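Local coordinates for putative carboxymuconolactone decarboxylase (Burkholderia xenovorans, PDB 2QEU), which is of unknown function but belongs to the carboxymuconolactone decarboxylase family (AhpD-like clan) and may have peroxiredoxin activity, at residues Ala18-Ser23 with Met49-Leu54; Pro64-His69 with Ala95-Asp100; Ile71-Asp76 with Ile83-His88; His88-Met93 with Val126-Glu131. One frame throughout, in Å; residues are numbered along the deposited sequence.

Contact 1: residues Ala18-Ser23 with Met49-Leu54; sequences AAHYES and MRTTML
His-20 lays its imidazole over Thr-51, so that OG1 of Thr-51 comes to 3.5 Å from CG of His-20, above the middle of the ring. The same face receives a CH-pi contact, with CA of Thr-51 lying 4.0 Å from the centroid of the His-20 ring. OG1 of Thr-51 meets that face while hydrogen-bonded to the backbone O of Ser-47, one turn earlier in its own helix. His-20 reaches this far because its CG stands opposite the backbone N (chi1 167°), which throws the ring across the gap between the helices. NE2 of His-20 then arrives at the guanidinium edge of Arg-50, 3.0 Å from NH1, with the two planes turned 63° apart.

This is how the N-terminal helix 10-25 lies on helix 40-53 in an all-helical AhpD-like fold: the short axes cross at 48°, and with 10.7 Å between them it is long side chains that bridge the gap. Arg-50 leaves its helix as an extended rod. Its CD passes 3.5 Å from CE1 of Tyr-21, and the guanidinium is held between that ring carbon on one face and CD1 of Leu-54 on the other. NH1 of Arg-50 forms a salt bridge with Asp-24, while OH of Tyr-21 is hydrogen-bonded to OG of Ser-47, which ties both ends of this pair down. NH2 of Arg-50 hydrogen-bonds a citrate, probably from the crystallisation liquor, that may mark a pocket. CB of Leu-54 borders the His-20 ring near its plane, 4.3 Å from CE1.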
loop_
_atom_site.group_PDB
_atom_site.type_symbol
_atom_site.label_atom_id
_atom_site.label_comp_id
_atom_site.label_asym_id
_atom_site.label_seq_id
_atom_site.Cartn_x
_atom_site.Cartn_y
_atom_site.Cartn_z
ATOM N N ALA B 18 -20.150 18.434 17.264
ATOM C CA ALA B 18 -19.239 19.575 17.353
ATOM C C ALA B 18 -18.372 19.543 18.630
ATOM O O ALA B 18 -17.163 19.840 18.580
ATOM C CB ALA B 18 -20.012 20.903 17.249
ATOM N N ALA B 19 -18.978 19.166 19.758
ATOM C CA ALA B 19 -18.253 19.097 21.045
ATOM C C ALA B 19 -17.109 18.060 21.009
ATOM O O ALA B 19 -16.022 18.279 21.563
ATOM C CB ALA B 19 -19.219 18.798 22.178
ATOM N N HIS B 20 -17.363 16.932 20.350
ATOM C CA HIS B 20 -16.338 15.909 20.155
ATOM C C HIS B 20 -15.126 16.459 19.392
ATOM O O HIS B 20 -13.982 16.311 19.838
ATOM C CB HIS B 20 -16.900 14.670 19.421
ATOM C CG HIS B 20 -15.831 13.735 18.936
ATOM N ND1 HIS B 20 -15.002 13.042 19.796
ATOM C CD2 HIS B 20 -15.432 13.407 17.684
ATOM C CE1 HIS B 20 -14.148 12.317 19.093
ATOM N NE2 HIS B 20 -14.391 12.515 17.809
ATOM N N TYR B 21 -15.374 17.077 18.237
ATOM C CA TYR B 21 -14.276 17.554 17.399
ATOM C C TYR B 21 -13.534 18.743 18.015
ATOM O O TYR B 21 -12.305 18.840 17.888
ATOM C CB TYR B 21 -14.755 17.849 15.977
ATOM C CG TYR B 21 -15.105 16.596 15.198
ATOM C CD1 TYR B 21 -14.101 15.754 14.745
ATOM C CD2 TYR B 21 -16.435 16.250 14.918
ATOM C CE1 TYR B 21 -14.392 14.613 14.050
ATOM C CE2 TYR B 21 -16.746 15.102 14.199
ATOM C CZ TYR B 21 -15.697 14.275 13.752
ATOM O OH TYR B 21 -15.900 13.098 13.025
ATOM N N GLU B 22 -14.245 19.634 18.707
ATOM C CA GLU B 22 -13.553 20.736 19.357
ATOM C C GLU B 22 -12.651 20.208 20.468
ATOM O O GLU B 22 -11.501 20.632 20.596
ATOM C CB GLU B 22 -14.543 21.763 19.909
ATOM C CG GLU B 22 -15.342 22.509 18.825
ATOM C CD GLU B 22 -14.493 23.392 17.917
ATOM O OE1 GLU B 22 -13.340 23.713 18.271
ATOM O OE2 GLU B 22 -14.996 23.782 16.851
ATOM N N SER B 23 -13.173 19.265 21.253
ATOM C CA SER B 23 -12.449 18.698 22.378
ATOM C C SER B 23 -11.252 17.893 21.914
ATOM O O SER B 23 -10.114 18.103 22.356
ATOM C CB SER B 23 -13.390 17.791 23.165
ATOM O OG SER B 23 -12.730 17.203 24.263
HETATM N N MSE B 49 -18.512 6.475 15.620
HETATM C CA MSE B 49 -17.441 5.501 15.727
HETATM C C MSE B 49 -16.210 6.172 16.305
HETATM O O MSE B 49 -15.578 5.662 17.239
HETATM C CB MSE B 49 -17.115 4.880 14.363
HETATM C CG MSE B 49 -16.223 3.641 14.444
HETATM SE SE MSE B 49 -15.939 2.860 12.692
HETATM C CE MSE B 49 -14.840 4.276 12.015
ATOM N N ARG B 50 -15.883 7.343 15.770
ATOM C CA ARG B 50 -14.704 8.112 16.208
ATOM C C ARG B 50 -14.787 8.480 17.683
ATOM O O ARG B 50 -13.806 8.447 18.411
ATOM C CB ARG B 50 -14.641 9.417 15.412
ATOM C CG ARG B 50 -13.294 10.019 15.355
ATOM C CD ARG B 50 -13.345 11.334 14.646
ATOM N NE ARG B 50 -11.987 11.770 14.387
ATOM C CZ ARG B 50 -11.241 12.442 15.255
ATOM N NH1 ARG B 50 -11.725 12.834 16.432
ATOM N NH2 ARG B 50 -10.001 12.739 14.928
ATOM N N THR B 51 -15.989 8.853 18.095
ATOM C CA THR B 51 -16.244 9.287 19.459
ATOM C C THR B 51 -15.963 8.189 20.465
ATOM O O THR B 51 -15.330 8.460 21.502
ATOM C CB THR B 51 -17.681 9.824 19.597
ATOM O OG1 THR B 51 -17.830 10.904 18.668
ATOM C CG2 THR B 51 -17.944 10.282 20.993
ATOM N N THR B 52 -16.402 6.965 20.163
ATOM C CA THR B 52 -16.094 5.818 21.033
ATOM C C THR B 52 -14.584 5.499 20.971
ATOM O O THR B 52 -13.904 5.343 22.015
ATOM C CB THR B 52 -16.972 4.581 20.729
ATOM O OG1 THR B 52 -16.599 3.509 21.606
ATOM C CG2 THR B 52 -16.819 4.118 19.335
HETATM N N MSE B 53 -14.033 5.493 19.762
HETATM C CA MSE B 53 -12.626 5.095 19.626
HETATM C C MSE B 53 -11.665 6.037 20.342
HETATM O O MSE B 53 -10.679 5.587 20.904
HETATM C CB MSE B 53 -12.245 5.017 18.174
HETATM C CG MSE B 53 -12.792 3.793 17.477
HETATM SE SE MSE B 53 -12.293 3.942 15.593
HETATM C CE MSE B 53 -12.882 2.243 14.970
ATOM N N LEU B 54 -12.008 7.325 20.385
ATOM C CA LEU B 54 -11.137 8.344 20.948
ATOM C C LEU B 54 -11.637 8.834 22.333
ATOM O O LEU B 54 -11.241 9.894 22.842
ATOM C CB LEU B 54 -10.989 9.479 19.925
ATOM C CG LEU B 54 -10.027 9.155 18.804
ATOM C CD1 LEU B 54 -10.088 10.154 17.628
ATOM C CD2 LEU B 54 -8.593 9.042 19.341
#

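Contact 2: residues Pro64-His69 with Ala95-Asp100; sequences PLKYKH and AGLSVD
An interhelical turn resting on the first turn of a helix makes this contact: Ala-95 to Leu-97, which lead out of helix 82-94, lie along Lys-66 at the start of helix 65-79. The turn is a Schellman motif, in which Gly-96 takes a positive phi of 111°. No direct hydrogen bond spans the gap; two waters do the polar work. One accepts from the backbone N of Lys-66 and donates to O of Ala-95, at 2.9 Å from each. The other links NZ of Lys-66 to O of Gly-96. Lys-66 can follow the turn because CG sits between its backbone N and carbonyl carbon (chi1 59°) and the chain beyond runs straight, bringing CD to 3.7 Å from C of Gly-96.

Apolar groups complete the fit. CB of Ala-95 touches CB of Leu-65 at 4.1 Å, and CD1 of Leu-97 comes obliquely to CE1 of Tyr-67 at 3.7 Å. The far end of that tyrosine is fixed by a hydrogen bond from OH to Glu-101, and its ring meets Tyr-67 of a neighbouring subunit. Leu-97 also packs on Ala-92 of helix 82-94, and Ser-98 then caps helix 99-113, so the turn lies where helices 65-79, 82-94 and 99-113 converge.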
loop_
_atom_site.group_PDB
_atom_site.type_symbol
_atom_site.label_atom_id
_atom_site.label_comp_id
_atom_site.label_asym_id
_atom_site.label_seq_id
_atom_site.Cartn_x
_atom_site.Cartn_y
_atom_site.Cartn_z
ATOM N N PRO B 64 -4.392 5.913 27.313
ATOM C CA PRO B 64 -4.366 7.368 27.394
ATOM C C PRO B 64 -4.543 8.054 26.033
ATOM O O PRO B 64 -4.006 7.587 25.018
ATOM C CB PRO B 64 -2.978 7.657 27.954
ATOM C CG PRO B 64 -2.634 6.435 28.740
ATOM C CD PRO B 64 -3.227 5.303 27.991
ATOM N N LEU B 65 -5.318 9.138 26.033
ATOM C CA LEU B 65 -5.657 9.856 24.801
ATOM C C LEU B 65 -4.417 10.292 24.019
ATOM O O LEU B 65 -4.414 10.250 22.792
ATOM C CB LEU B 65 -6.501 11.090 25.106
ATOM C CG LEU B 65 -7.158 11.866 23.967
ATOM C CD1 LEU B 65 -7.952 10.935 23.017
ATOM C CD2 LEU B 65 -8.047 12.984 24.542
ATOM N N LYS B 66 -3.396 10.742 24.737
ATOM C CA LYS B 66 -2.151 11.118 24.070
ATOM C C LYS B 66 -1.554 9.989 23.219
ATOM O O LYS B 66 -1.015 10.221 22.106
ATOM C CB LYS B 66 -1.131 11.622 25.068
ATOM C CG LYS B 66 -0.727 10.650 26.161
ATOM C CD LYS B 66 0.201 11.425 27.156
ATOM C CE LYS B 66 0.573 10.575 28.348
ATOM N NZ LYS B 66 1.309 11.309 29.398
ATOM N N TYR B 67 -1.655 8.760 23.729
ATOM C CA TYR B 67 -1.146 7.588 22.993
ATOM C C TYR B 67 -2.072 7.126 21.857
ATOM O O TYR B 67 -1.597 6.644 20.817
ATOM C CB TYR B 67 -0.795 6.450 23.960
ATOM C CG TYR B 67 0.304 6.860 24.917
ATOM C CD1 TYR B 67 1.452 7.528 24.474
ATOM C CD2 TYR B 67 0.184 6.634 26.275
ATOM C CE1 TYR B 67 2.441 7.965 25.373
ATOM C CE2 TYR B 67 1.155 7.036 27.169
ATOM C CZ TYR B 67 2.281 7.696 26.739
ATOM O OH TYR B 67 3.216 8.102 27.673
ATOM N N LYS B 68 -3.390 7.321 22.044
ATOM C CA LYS B 68 -4.338 7.116 20.973
ATOM C C LYS B 68 -3.977 7.993 19.775
ATOM O O LYS B 68 -3.875 7.527 18.647
ATOM C CB LYS B 68 -5.757 7.413 21.410
ATOM C CG LYS B 68 -6.300 6.441 22.451
ATOM C CD LYS B 68 -7.842 6.560 22.596
ATOM C CE LYS B 68 -8.347 5.479 23.506
ATOM N NZ LYS B 68 -9.788 5.607 23.735
ATOM N N HIS B 69 -3.788 9.280 20.040
ATOM C CA HIS B 69 -3.379 10.177 18.956
ATOM C C HIS B 69 -1.978 9.938 18.421
ATOM O O HIS B 69 -1.768 10.101 17.217
ATOM C CB HIS B 69 -3.580 11.618 19.352
ATOM C CG HIS B 69 -5.004 12.049 19.317
ATOM N ND1 HIS B 69 -5.683 12.304 18.147
ATOM C CD2 HIS B 69 -5.881 12.254 20.322
ATOM C CE1 HIS B 69 -6.925 12.661 18.435
ATOM N NE2 HIS B 69 -7.073 12.653 19.753
ATOM N N ALA B 95 -3.117 16.687 24.688
ATOM C CA ALA B 95 -3.432 15.681 25.694
ATOM C C ALA B 95 -2.208 15.244 26.526
ATOM O O ALA B 95 -2.284 14.318 27.348
ATOM C CB ALA B 95 -4.150 14.459 25.024
ATOM N N GLY B 96 -1.063 15.881 26.315
ATOM C CA GLY B 96 0.099 15.676 27.171
ATOM C C GLY B 96 1.284 14.965 26.568
ATOM O O GLY B 96 2.273 14.745 27.238
ATOM N N LEU B 97 1.211 14.588 25.290
ATOM C CA LEU B 97 2.351 13.891 24.715
ATOM C C LEU B 97 3.538 14.834 24.595
ATOM O O LEU B 97 3.370 15.967 24.193
ATOM C CB LEU B 97 2.006 13.385 23.325
ATOM C CG LEU B 97 2.997 12.341 22.745
ATOM C CD1 LEU B 97 2.715 10.955 23.291
ATOM C CD2 LEU B 97 3.013 12.395 21.192
ATOM N N SER B 98 4.732 14.373 24.956
ATOM C CA SER B 98 5.949 15.157 24.733
ATOM C C SER B 98 6.484 15.001 23.319
ATOM O O SER B 98 6.223 13.992 22.634
ATOM C CB SER B 98 7.026 14.751 25.727
ATOM O OG SER B 98 7.562 13.494 25.410
ATOM N N VAL B 99 7.267 15.988 22.895
ATOM C CA VAL B 99 7.972 15.890 21.617
ATOM C C VAL B 99 8.909 14.657 21.583
ATOM O O VAL B 99 8.955 13.907 20.610
ATOM C CB VAL B 99 8.727 17.199 21.216
ATOM C CG1 VAL B 99 9.491 16.972 19.859
ATOM C CG2 VAL B 99 7.721 18.377 21.110
ATOM N N ASP B 100 9.616 14.407 22.680
ATOM C CA ASP B 100 10.446 13.190 22.726
ATOM C C ASP B 100 9.668 11.916 22.457
ATOM O O ASP B 100 10.157 11.065 21.720
ATOM C CB ASP B 100 11.132 13.063 24.079
ATOM C CG ASP B 100 12.232 14.077 24.293
ATOM O OD1 ASP B 100 12.747 14.657 23.312
ATOM O OD2 ASP B 100 12.571 14.306 25.472
HETATM O O HOH W 1 -3.682 11.723 27.455
HETATM O O HOH W 2 3.686 12.394 28.061
#

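Contact 3: residues Ile71-Asp76 with Ile83-His88; sequences ILVVLD and IGIVNH
Leu-72 covers one face of the His-88 imidazole: its CB stands 3.7 Å from the ring centroid, almost on the ring normal, in a CH-pi contact. Both residues hold CG opposite their carbonyl carbons, beside the backbone N (chi1 -70° for Leu-72 and -72° for His-88), and their side chains slant past one another until CD1 of Leu-72 lies 3.5 Å from CE1 of His-88. Asp-76, one turn further along from Leu-72, has the same first torsion, and this carries its carboxylate to the edge of the ring, where OD2 is 3.3 Å from CD2 of His-88. Leucine and aspartate thus bracket the imidazole from face and rim.

OD2 of Asp-76 also lies against bare backbone, 3.0 Å from C of Gly-84, which has no side chain to hold the helices apart; this close approach is not a hydrogen bond. On the other side of the interface Val-73 and Ile-85 interlock. Ile-85 keeps CG1 opposite its backbone N (chi1 -154°), bringing it to 3.7 Å from CG1 of Val-73, the two side chains meeting nearly at right angles. CG2 of Val-73 points to His-88 instead and stops 3.8 Å from its CB.

The orientation of His-88 is further set by a hydrogen bond between its ND1 and ND1 of His-69, and NE2 binds a citrate that probably came from the crystallisation liquor. The whole is a tight antiparallel helical hairpin, the axes of segments 71-76 and 83-88 approaching to 8.4 Å, within the helical region assigned to the family, with a histidine on its flank beside a bound citrate that may mark a pocket.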
loop_
_atom_site.group_PDB
_atom_site.type_symbol
_atom_site.label_atom_id
_atom_site.label_comp_id
_atom_site.label_asym_id
_atom_site.label_seq_id
_atom_site.Cartn_x
_atom_site.Cartn_y
_atom_site.Cartn_z
ATOM N N ILE B 71 -0.736 6.914 18.044
ATOM C CA ILE B 71 -0.980 5.828 17.074
ATOM C C ILE B 71 -1.494 6.413 15.738
ATOM O O ILE B 71 -1.001 6.056 14.681
ATOM C CB ILE B 71 -1.929 4.737 17.650
ATOM C CG1 ILE B 71 -1.194 3.968 18.785
ATOM C CG2 ILE B 71 -2.471 3.791 16.559
ATOM C CD1 ILE B 71 -2.113 3.172 19.776
ATOM N N LEU B 72 -2.422 7.369 15.831
ATOM C CA LEU B 72 -2.970 8.019 14.627
ATOM C C LEU B 72 -1.920 8.816 13.882
ATOM O O LEU B 72 -1.895 8.821 12.645
ATOM C CB LEU B 72 -4.235 8.779 14.962
ATOM C CG LEU B 72 -5.395 7.858 15.287
ATOM C CD1 LEU B 72 -6.489 8.679 16.042
ATOM C CD2 LEU B 72 -5.921 7.164 14.081
ATOM N N VAL B 73 -0.999 9.439 14.620
ATOM C CA VAL B 73 0.117 10.141 13.998
ATOM C C VAL B 73 0.931 9.162 13.144
ATOM O O VAL B 73 1.191 9.391 11.982
ATOM C CB VAL B 73 1.043 10.828 15.029
ATOM C CG1 VAL B 73 2.416 11.154 14.378
ATOM C CG2 VAL B 73 0.388 12.065 15.676
ATOM N N VAL B 74 1.305 8.032 13.750
ATOM C CA VAL B 74 2.147 7.057 13.043
ATOM C C VAL B 74 1.408 6.501 11.815
ATOM O O VAL B 74 1.971 6.357 10.728
ATOM C CB VAL B 74 2.609 5.978 14.001
ATOM C CG1 VAL B 74 3.422 4.929 13.126
ATOM C CG2 VAL B 74 3.491 6.564 15.079
ATOM N N LEU B 75 0.128 6.183 11.972
ATOM C CA LEU B 75 -0.707 5.743 10.828
ATOM C C LEU B 75 -0.811 6.796 9.719
ATOM O O LEU B 75 -0.648 6.439 8.532
ATOM C CB LEU B 75 -2.102 5.337 11.303
ATOM C CG LEU B 75 -2.196 4.031 12.125
ATOM C CD1 LEU B 75 -3.598 3.936 12.760
ATOM C CD2 LEU B 75 -1.874 2.772 11.308
ATOM N N ASP B 76 -0.997 8.064 10.082
ATOM C CA ASP B 76 -0.986 9.128 9.093
ATOM C C ASP B 76 0.399 9.275 8.432
ATOM O O ASP B 76 0.471 9.665 7.255
ATOM C CB ASP B 76 -1.461 10.448 9.663
ATOM C CG ASP B 76 -2.964 10.506 9.830
ATOM O OD1 ASP B 76 -3.649 9.608 9.309
ATOM O OD2 ASP B 76 -3.467 11.482 10.433
ATOM N N ILE B 83 -2.025 16.595 6.509
ATOM C CA ILE B 83 -2.967 17.430 7.269
ATOM C C ILE B 83 -3.333 16.686 8.546
ATOM O O ILE B 83 -3.208 17.209 9.640
ATOM C CB ILE B 83 -4.248 17.755 6.446
ATOM C CG1 ILE B 83 -3.846 18.506 5.178
ATOM C CG2 ILE B 83 -5.222 18.593 7.297
ATOM C CD1 ILE B 83 -2.991 19.684 5.441
ATOM N N GLY B 84 -3.765 15.447 8.383
ATOM C CA GLY B 84 -4.070 14.600 9.509
ATOM C C GLY B 84 -2.932 14.405 10.476
ATOM O O GLY B 84 -3.152 14.425 11.683
ATOM N N ILE B 85 -1.710 14.241 9.972
ATOM C CA ILE B 85 -0.564 13.985 10.861
ATOM C C ILE B 85 -0.346 15.194 11.799
ATOM O O ILE B 85 -0.123 15.032 13.006
ATOM C CB ILE B 85 0.755 13.564 10.133
ATOM C CG1 ILE B 85 1.600 12.743 11.111
ATOM C CG2 ILE B 85 1.562 14.803 9.629
ATOM C CD1 ILE B 85 2.840 12.213 10.544
ATOM N N VAL B 86 -0.477 16.424 11.272
ATOM C CA VAL B 86 -0.316 17.597 12.102
ATOM C C VAL B 86 -1.528 17.700 13.042
ATOM O O VAL B 86 -1.347 17.945 14.217
ATOM C CB VAL B 86 -0.159 18.853 11.234
ATOM C CG1 VAL B 86 -0.353 20.144 12.054
ATOM C CG2 VAL B 86 1.174 18.801 10.521
ATOM N N ASN B 87 -2.756 17.482 12.545
ATOM C CA ASN B 87 -3.921 17.513 13.436
ATOM C C ASN B 87 -3.826 16.550 14.638
ATOM O O ASN B 87 -4.176 16.918 15.762
ATOM C CB ASN B 87 -5.246 17.305 12.664
ATOM C CG ASN B 87 -5.586 18.499 11.757
ATOM O OD1 ASN B 87 -5.144 19.625 12.016
ATOM N ND2 ASN B 87 -6.389 18.261 10.726
ATOM N N HIS B 88 -3.381 15.316 14.385
ATOM C CA HIS B 88 -3.206 14.344 15.463
ATOM C C HIS B 88 -1.990 14.638 16.366
ATOM O O HIS B 88 -2.000 14.320 17.581
ATOM C CB HIS B 88 -3.215 12.913 14.912
ATOM C CG HIS B 88 -4.566 12.467 14.460
ATOM N ND1 HIS B 88 -5.580 12.181 15.343
ATOM C CD2 HIS B 88 -5.082 12.283 13.219
ATOM C CE1 HIS B 88 -6.667 11.857 14.670
ATOM N NE2 HIS B 88 -6.399 11.925 13.381
#

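Contact 4: residues His88-Met93 with Val126-Glu131; sequences HTRAAM and VTFAVE
The Phe-128 ring meets helix 82-94 rim first: CG2 of Thr-89 lies in the plane of the ring at its edge, 3.7 Å from CD2. Arg-90 comes to the same ring obliquely. Its backbone N is 3.7 Å from CE2 of Phe-128 and, in one of two modelled conformers and so less surely, NE of Arg-90 is 3.9 Å from CZ of the ring. Phe-128 holds CG opposite its backbone N (chi1 170°), which extends the ring across to its neighbour, and it also meets the ring of Phe-132 one turn on in its own helix.

OG1 of Thr-89 is turned back to bond O of Ile-85, leaving the methyl for the interface; NH1 of Arg-90 is hydrogen-bonded to OD1 of Asn-87. A turn further, SE of the selenomethionine Met-93 rests 3.7 Å from CB of Ala-129, and the bend at the third torsion brings CE to 3.6 Å from O of Ala-129. Ala-129 CB thus packs against both Thr-89 and Met-93.

Leu-102 of helix 99-113 packs on both Thr-89 and Ala-129. Three helices therefore share this apolar seam, with the segments 88-93 and 126-131 inclined at 40°, as in a compact alpha-helical bundle of the AhpD-like type.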
loop_
_atom_site.group_PDB
_atom_site.type_symbol
_atom_site.label_atom_id
_atom_site.label_comp_id
_atom_site.label_asym_id
_atom_site.label_seq_id
_atom_site.Cartn_x
_atom_site.Cartn_y
_atom_site.Cartn_z
ATOM N N HIS B 88 -3.381 15.316 14.385
ATOM C CA HIS B 88 -3.206 14.344 15.463
ATOM C C HIS B 88 -1.990 14.638 16.366
ATOM O O HIS B 88 -2.000 14.320 17.581
ATOM C CB HIS B 88 -3.215 12.913 14.912
ATOM C CG HIS B 88 -4.566 12.467 14.460
ATOM N ND1 HIS B 88 -5.580 12.181 15.343
ATOM C CD2 HIS B 88 -5.082 12.283 13.219
ATOM C CE1 HIS B 88 -6.667 11.857 14.670
ATOM N NE2 HIS B 88 -6.399 11.925 13.381
ATOM N N THR B 89 -0.935 15.233 15.810
ATOM C CA THR B 89 0.199 15.673 16.634
ATOM C C THR B 89 -0.276 16.749 17.630
ATOM O O THR B 89 -0.002 16.677 18.828
ATOM C CB THR B 89 1.382 16.189 15.806
ATOM O OG1 THR B 89 1.870 15.106 15.028
ATOM C CG2 THR B 89 2.532 16.735 16.713
ATOM N N ARG B 90 -0.956 17.759 17.097
ATOM C CA ARG B 90 -1.571 18.806 17.909
ATOM C C ARG B 90 -2.453 18.194 19.013
ATOM O O ARG B 90 -2.294 18.506 20.190
ATOM C CB ARG B 90 -2.371 19.772 17.012
ATOM C CG ARG B 90 -2.868 21.024 17.712
ATOM C CD ARG B 90 -3.762 21.878 16.792
ATOM N NE ARG B 90 -3.078 22.350 15.583
ATOM C CZ ARG B 90 -3.340 21.950 14.336
ATOM N NH1 ARG B 90 -4.303 21.078 14.075
ATOM N NH2 ARG B 90 -2.657 22.458 13.308
ATOM N N ALA B 91 -3.360 17.298 18.626
ATOM C CA ALA B 91 -4.255 16.618 19.568
ATOM C C ALA B 91 -3.453 15.853 20.647
ATOM O O ALA B 91 -3.712 15.989 21.850
ATOM C CB ALA B 91 -5.213 15.676 18.801
ATOM N N ALA B 92 -2.460 15.069 20.212
ATOM C CA ALA B 92 -1.674 14.274 21.148
ATOM C C ALA B 92 -1.008 15.183 22.184
ATOM O O ALA B 92 -0.941 14.852 23.378
ATOM C CB ALA B 92 -0.607 13.376 20.401
HETATM N N MSE B 93 -0.444 16.296 21.704
HETATM C CA MSE B 93 0.351 17.186 22.552
HETATM C C MSE B 93 -0.562 17.992 23.464
HETATM O O MSE B 93 -0.241 18.230 24.634
HETATM C CB MSE B 93 1.238 18.086 21.701
HETATM C CG MSE B 93 2.406 17.314 21.112
HETATM SE SE MSE B 93 3.547 18.322 19.961
HETATM C CE MSE B 93 4.241 19.654 21.288
ATOM N N VAL B 126 7.152 16.197 13.359
ATOM C CA VAL B 126 8.221 16.602 14.258
ATOM C C VAL B 126 8.540 18.084 14.056
ATOM O O VAL B 126 8.688 18.851 15.018
ATOM C CB VAL B 126 9.468 15.701 14.099
ATOM C CG1 VAL B 126 10.641 16.211 15.031
ATOM C CG2 VAL B 126 9.115 14.225 14.438
ATOM N N THR B 127 8.626 18.492 12.795
ATOM C CA THR B 127 8.826 19.904 12.450
ATOM C C THR B 127 7.751 20.796 13.125
ATOM O O THR B 127 8.056 21.810 13.784
ATOM C CB THR B 127 8.786 20.127 10.958
ATOM O OG1 THR B 127 9.821 19.356 10.351
ATOM C CG2 THR B 127 8.963 21.642 10.607
ATOM N N PHE B 128 6.495 20.405 12.954
ATOM C CA PHE B 128 5.384 21.042 13.641
ATOM C C PHE B 128 5.539 21.001 15.161
ATOM O O PHE B 128 5.342 22.042 15.820
ATOM C CB PHE B 128 4.040 20.413 13.214
ATOM C CG PHE B 128 2.861 20.859 14.056
ATOM C CD1 PHE B 128 2.252 22.082 13.848
ATOM C CD2 PHE B 128 2.386 20.052 15.072
ATOM C CE1 PHE B 128 1.167 22.478 14.632
ATOM C CE2 PHE B 128 1.338 20.424 15.844
ATOM C CZ PHE B 128 0.733 21.650 15.647
ATOM N N ALA B 129 5.878 19.833 15.697
ATOM C CA ALA B 129 5.881 19.589 17.147
ATOM C C ALA B 129 6.867 20.515 17.865
ATOM O O ALA B 129 6.604 21.030 18.956
ATOM C CB ALA B 129 6.252 18.162 17.419
ATOM N N VAL B 130 8.024 20.698 17.252
ATOM C CA VAL B 130 9.061 21.567 17.840
ATOM C C VAL B 130 8.551 23.001 18.040
ATOM O O VAL B 130 8.821 23.586 19.049
ATOM C CB VAL B 130 10.376 21.501 17.003
ATOM C CG1 VAL B 130 11.378 22.661 17.378
ATOM C CG2 VAL B 130 11.007 20.058 17.149
ATOM N N GLU B 131 7.770 23.500 17.102
ATOM C CA GLU B 131 7.164 24.809 17.216
ATOM C C GLU B 131 5.958 24.777 18.151
ATOM O O GLU B 131 5.774 25.674 19.002
ATOM C CB GLU B 131 6.802 25.379 15.846
ATOM C CG GLU B 131 7.987 25.485 14.856
ATOM C CD GLU B 131 9.250 26.102 15.442
ATOM O OE1 GLU B 131 9.148 27.195 16.066
ATOM O OE2 GLU B 131 10.348 25.500 15.277
#

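From the N terminus, contact 1 closes the first loop, bringing helix 40-53 back onto helix 10-25 before contact 2 opens. Contact 2 then spans residues 64 to 100, and the short helical hairpin of contact 3 lies wholly within that span. Contact 4 starts at His-88, the residue it shares with contact 3, and runs on to helix 122-137; it crosses contact 2, since their segments alternate along the chain. Helix 82-94 is thereby tied to both helix 65-79 and the C-terminal helix. His-69 and His-88 join contacts 2, 3 and 4, while Arg-50 and Leu-54 bring contact 1 against His-88 and Leu-72 of contact 3.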